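Tailspike protein (Acinetobacter phage vB_ApiP_P1, PDB 6E1R) probably recognises and cleaves capsular polysaccharide of its Acinetobacter host, acting as a trimeric phage tailspike. Local coordinates at residues L99-N102 against T103-L107; I404-L407 against T408-S411. All coordinates share one frame; numbering follows the deposited sequence.

Contact 1: L99-N102 against T103-L107; sequences LAVN and TATSL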
loop_
_atom_site.group_PDB
_atom_site.type_symbol
_atom_site.label_atom_id
_atom_site.label_comp_id
_atom_site.label_asym_id
_atom_site.label_seq_id
_atom_site.Cartn_x
_atom_site.Cartn_y
_atom_site.Cartn_z
ATOM N N LEU A 99 -7.063 -12.181 -39.265
ATOM C CA LEU A 99 -8.341 -12.879 -39.319
ATOM C C LEU A 99 -8.737 -13.423 -37.952
ATOM O O LEU A 99 -9.929 -13.507 -37.640
ATOM C CB LEU A 99 -8.272 -14.007 -40.348
ATOM C CG LEU A 99 -9.529 -14.852 -40.560
ATOM C CD1 LEU A 99 -10.719 -13.971 -40.897
ATOM C CD2 LEU A 99 -9.285 -15.872 -41.660
ATOM N N ALA A 100 -7.756 -13.779 -37.122
ATOM C CA ALA A 100 -8.057 -14.313 -35.798
ATOM C C ALA A 100 -8.643 -13.240 -34.886
ATOM O O ALA A 100 -9.659 -13.471 -34.218
ATOM C CB ALA A 100 -6.797 -14.923 -35.183
ATOM N N VAL A 101 -8.017 -12.059 -34.846
ATOM C CA VAL A 101 -8.529 -10.972 -34.014
ATOM C C VAL A 101 -9.897 -10.523 -34.508
ATOM O O VAL A 101 -10.805 -10.256 -33.710
ATOM C CB VAL A 101 -7.533 -9.797 -33.983
ATOM C CG1 VAL A 101 -7.892 -8.826 -32.874
ATOM C CG2 VAL A 101 -6.107 -10.292 -33.819
ATOM N N ASN A 102 -10.064 -10.419 -35.830
ATOM C CA ASN A 102 -11.356 -10.027 -36.386
ATOM C C ASN A 102 -12.434 -11.061 -36.083
ATOM O O ASN A 102 -13.583 -10.700 -35.804
ATOM C CB ASN A 102 -11.237 -9.813 -37.895
ATOM C CG ASN A 102 -10.483 -8.544 -38.251
ATOM O OD1 ASN A 102 -10.736 -7.480 -37.687
ATOM N ND2 ASN A 102 -9.556 -8.650 -39.195
ATOM N N THR A 103 -12.086 -12.349 -36.123
ATOM C CA THR A 103 -13.079 -13.392 -35.881
ATOM C C THR A 103 -13.423 -13.500 -34.401
ATOM O O THR A 103 -14.601 -13.550 -34.034
ATOM C CB THR A 103 -12.576 -14.738 -36.412
ATOM O OG1 THR A 103 -12.358 -14.646 -37.827
ATOM C CG2 THR A 103 -13.587 -15.837 -36.130
ATOM N N ALA A 104 -12.406 -13.532 -33.537
ATOM C CA ALA A 104 -12.654 -13.694 -32.108
ATOM C C ALA A 104 -13.453 -12.523 -31.545
ATOM O O ALA A 104 -14.343 -12.716 -30.709
ATOM C CB ALA A 104 -11.332 -13.853 -31.359
ATOM N N THR A 105 -13.156 -11.303 -31.997
ATOM C CA THR A 105 -13.872 -10.138 -31.485
ATOM C C THR A 105 -15.289 -10.070 -32.041
ATOM O O THR A 105 -16.230 -9.733 -31.312
ATOM C CB THR A 105 -13.103 -8.856 -31.808
ATOM O OG1 THR A 105 -12.782 -8.822 -33.203
ATOM C CG2 THR A 105 -11.820 -8.784 -30.990
ATOM N N SER A 106 -15.465 -10.385 -33.326
ATOM C CA SER A 106 -16.805 -10.371 -33.902
ATOM C C SER A 106 -17.663 -11.493 -33.337
ATOM O O SER A 106 -18.891 -11.362 -33.270
ATOM C CB SER A 106 -16.732 -10.474 -35.425
ATOM O OG SER A 106 -16.048 -11.649 -35.825
ATOM N N LEU A 107 -17.039 -12.592 -32.916
ATOM C CA LEU A 107 -17.753 -13.711 -32.318
ATOM C C LEU A 107 -17.885 -13.583 -30.807
ATOM O O LEU A 107 -18.561 -14.413 -30.189
ATOM C CB LEU A 107 -17.042 -15.027 -32.656
ATOM C CG LEU A 107 -17.332 -15.633 -34.031
ATOM C CD1 LEU A 107 -16.548 -16.919 -34.220
ATOM C CD2 LEU A 107 -18.820 -15.877 -34.216
#
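Thr103 sits one turn after Leu99 in helix 94-106, which links strands 79-80 and 111-113 where the parallel beta-helix begins. With OG1 beside its backbone N (chi1 -61°), Thr103 turns its hydroxyl back along the helix, and OG1 bonds to Leu99 O at 2.7 Å. Thr103 N donates to the same Leu99 O at 2.9 Å, from the opposite face of the carbonyl plane, so two donors grip one oxygen. Leu99 CD1 flanks the polar pair, 3.5 Å from Thr103 OG1. Ala104 N bonds to Ala100 O at 2.8 Å; both methyls are buried against Leu111, where a small residue lets the helix lie close to the strand. Thr105 N continues the ladder to Val101 O. Thr105 OG1 also points toward Val101 O, doubtfully close; a weak bond to Asp126 is this hydroxyl's alternative. Threonine suits this half-covered edge, its hydroxyl turned to the carbonyl and its side chain touching Leu129; CG2 lies loosely beside Val101 CG1. Ser106 N reaches Asn102 O at 3.1 Å. Ser106 OG, between backbone N and carbonyl carbon, turns back to lie 2.6 Å from Asn102 O and 3.0 Å from Thr103 O; its one proton can go to either.

Contact 2: I404-L407 against T408-S411; sequences IRTL and TMPS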
loop_
_atom_site.group_PDB
_atom_site.type_symbol
_atom_site.label_atom_id
_atom_site.label_comp_id
_atom_site.label_asym_id
_atom_site.label_seq_id
_atom_site.Cartn_x
_atom_site.Cartn_y
_atom_site.Cartn_z
ATOM N N ILE A 404 19.422 14.800 5.885
ATOM C CA ILE A 404 18.287 13.885 5.930
ATOM C C ILE A 404 18.543 12.823 6.989
ATOM O O ILE A 404 19.644 12.266 7.082
ATOM C CB ILE A 404 18.046 13.261 4.545
ATOM C CG1 ILE A 404 17.818 14.359 3.503
ATOM C CG2 ILE A 404 16.865 12.301 4.584
ATOM C CD1 ILE A 404 17.677 13.847 2.087
ATOM N N ARG A 405 17.522 12.535 7.793
ATOM C CA ARG A 405 17.679 11.623 8.918
ATOM C C ARG A 405 17.631 10.171 8.462
ATOM O O ARG A 405 16.820 9.794 7.611
ATOM C CB ARG A 405 16.590 11.873 9.960
ATOM C CG ARG A 405 16.953 11.407 11.361
ATOM C CD ARG A 405 15.853 11.747 12.353
ATOM N NE ARG A 405 16.259 11.511 13.735
ATOM C CZ ARG A 405 15.426 11.523 14.771
ATOM N NH1 ARG A 405 14.133 11.757 14.581
ATOM N NH2 ARG A 405 15.881 11.299 15.995
ATOM N N THR A 406 18.510 9.356 9.041
ATOM C CA THR A 406 18.525 7.912 8.855
ATOM C C THR A 406 18.679 7.251 10.217
ATOM O O THR A 406 18.894 7.918 11.234
ATOM C CB THR A 406 19.652 7.454 7.915
ATOM O OG1 THR A 406 20.922 7.671 8.542
ATOM C CG2 THR A 406 19.602 8.208 6.592
ATOM N N LEU A 407 18.560 5.922 10.235
ATOM C CA LEU A 407 18.692 5.190 11.492
ATOM C C LEU A 407 20.095 5.331 12.073
ATOM O O LEU A 407 20.262 5.407 13.297
ATOM C CB LEU A 407 18.344 3.718 11.279
ATOM C CG LEU A 407 16.866 3.400 11.043
ATOM C CD1 LEU A 407 16.661 1.906 10.848
ATOM C CD2 LEU A 407 16.017 3.915 12.195
ATOM N N THR A 408 21.115 5.376 11.217
ATOM C CA THR A 408 22.485 5.579 11.668
ATOM C C THR A 408 22.881 7.049 11.735
ATOM O O THR A 408 23.982 7.356 12.204
ATOM C CB THR A 408 23.464 4.829 10.756
ATOM O OG1 THR A 408 23.297 5.268 9.402
ATOM C CG2 THR A 408 23.225 3.330 10.838
HETATM N N MSE A 409 22.021 7.954 11.280
HETATM C CA MSE A 409 22.281 9.388 11.375
HETATM C C MSE A 409 21.101 10.111 12.012
HETATM O O MSE A 409 20.353 10.808 11.328
HETATM C CB MSE A 409 22.571 9.974 9.992
HETATM C CG MSE A 409 23.997 9.772 9.515
HETATM SE SE MSE A 409 25.229 11.034 10.343
HETATM C CE MSE A 409 24.432 12.695 9.699
ATOM N N PRO A 410 20.934 9.948 13.329
ATOM C CA PRO A 410 19.781 10.567 14.001
ATOM C C PRO A 410 19.835 12.083 14.028
ATOM O O PRO A 410 18.802 12.716 14.286
ATOM C CB PRO A 410 19.841 9.984 15.422
ATOM C CG PRO A 410 20.793 8.820 15.339
ATOM C CD PRO A 410 21.767 9.181 14.268
ATOM N N SER A 411 20.998 12.688 13.774
ATOM C CA SER A 411 21.109 14.142 13.799
ATOM C C SER A 411 20.363 14.805 12.650
ATOM O O SER A 411 20.106 16.012 12.711
ATOM C CB SER A 411 22.580 14.559 13.762
ATOM O OG SER A 411 23.222 14.052 12.606
#
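Thr406 and Met409, a selenomethionine, face each other across a type I beta turn with Leu407 and Thr408 at its corners. This is the tight part. Thr406 N donates to Met409 O at 3.3 Å, nearly straight (166°) yet from well above the carbonyl plane, and Met409 N returns a weak bond to Thr406 O at 3.1 Å. Threonine suits the first position because its OG1, placed between backbone N and carbonyl carbon (chi1 68°), lies 3.0 Å from Met409 N and takes a second weak bond. On the looser side, the selenium end of Met409 bends away from the turn, Thr408 is exposed, and the side-chain carbons of Pro410 come no nearer than 4.0 Å, from CG to Leu407 O. Arg405 spans the open end: its extended chain runs CG past Met409 O and brings NE within 2.9 Å of Pro410 O, a weak and bent bond. Its stronger partners lie beyond, NH1 on Asn414 and NH2 on Ser417 of the second subunit, while Leu407 packs on Tyr355 of that subunit. The turn is therefore held mainly by backbone polar groups, with the guanidinium divided between its own chain and a neighbouring one.

How the contacts relate
The two contacts lie in series along the chain and on opposite sides of its centre, with their centres about 60 Å apart and their nearest atoms about 49 Å apart. They share no helix or strand. The crystallised chain is the larger, C-terminal part of the tailspike, lacking the N-terminal portion. Contact 1 belongs to helix 94-106, early in the parallel beta-helix; contact 2 comes in the loop between strands 392-395 and 415-420, past the last of the long parallel runs and before the C-terminal antiparallel sheets. The first touches no other chain, whereas the second meets both neighbouring subunits. Thus one is a helical turn confined to a single chain, and the other forms part of the trimer interface.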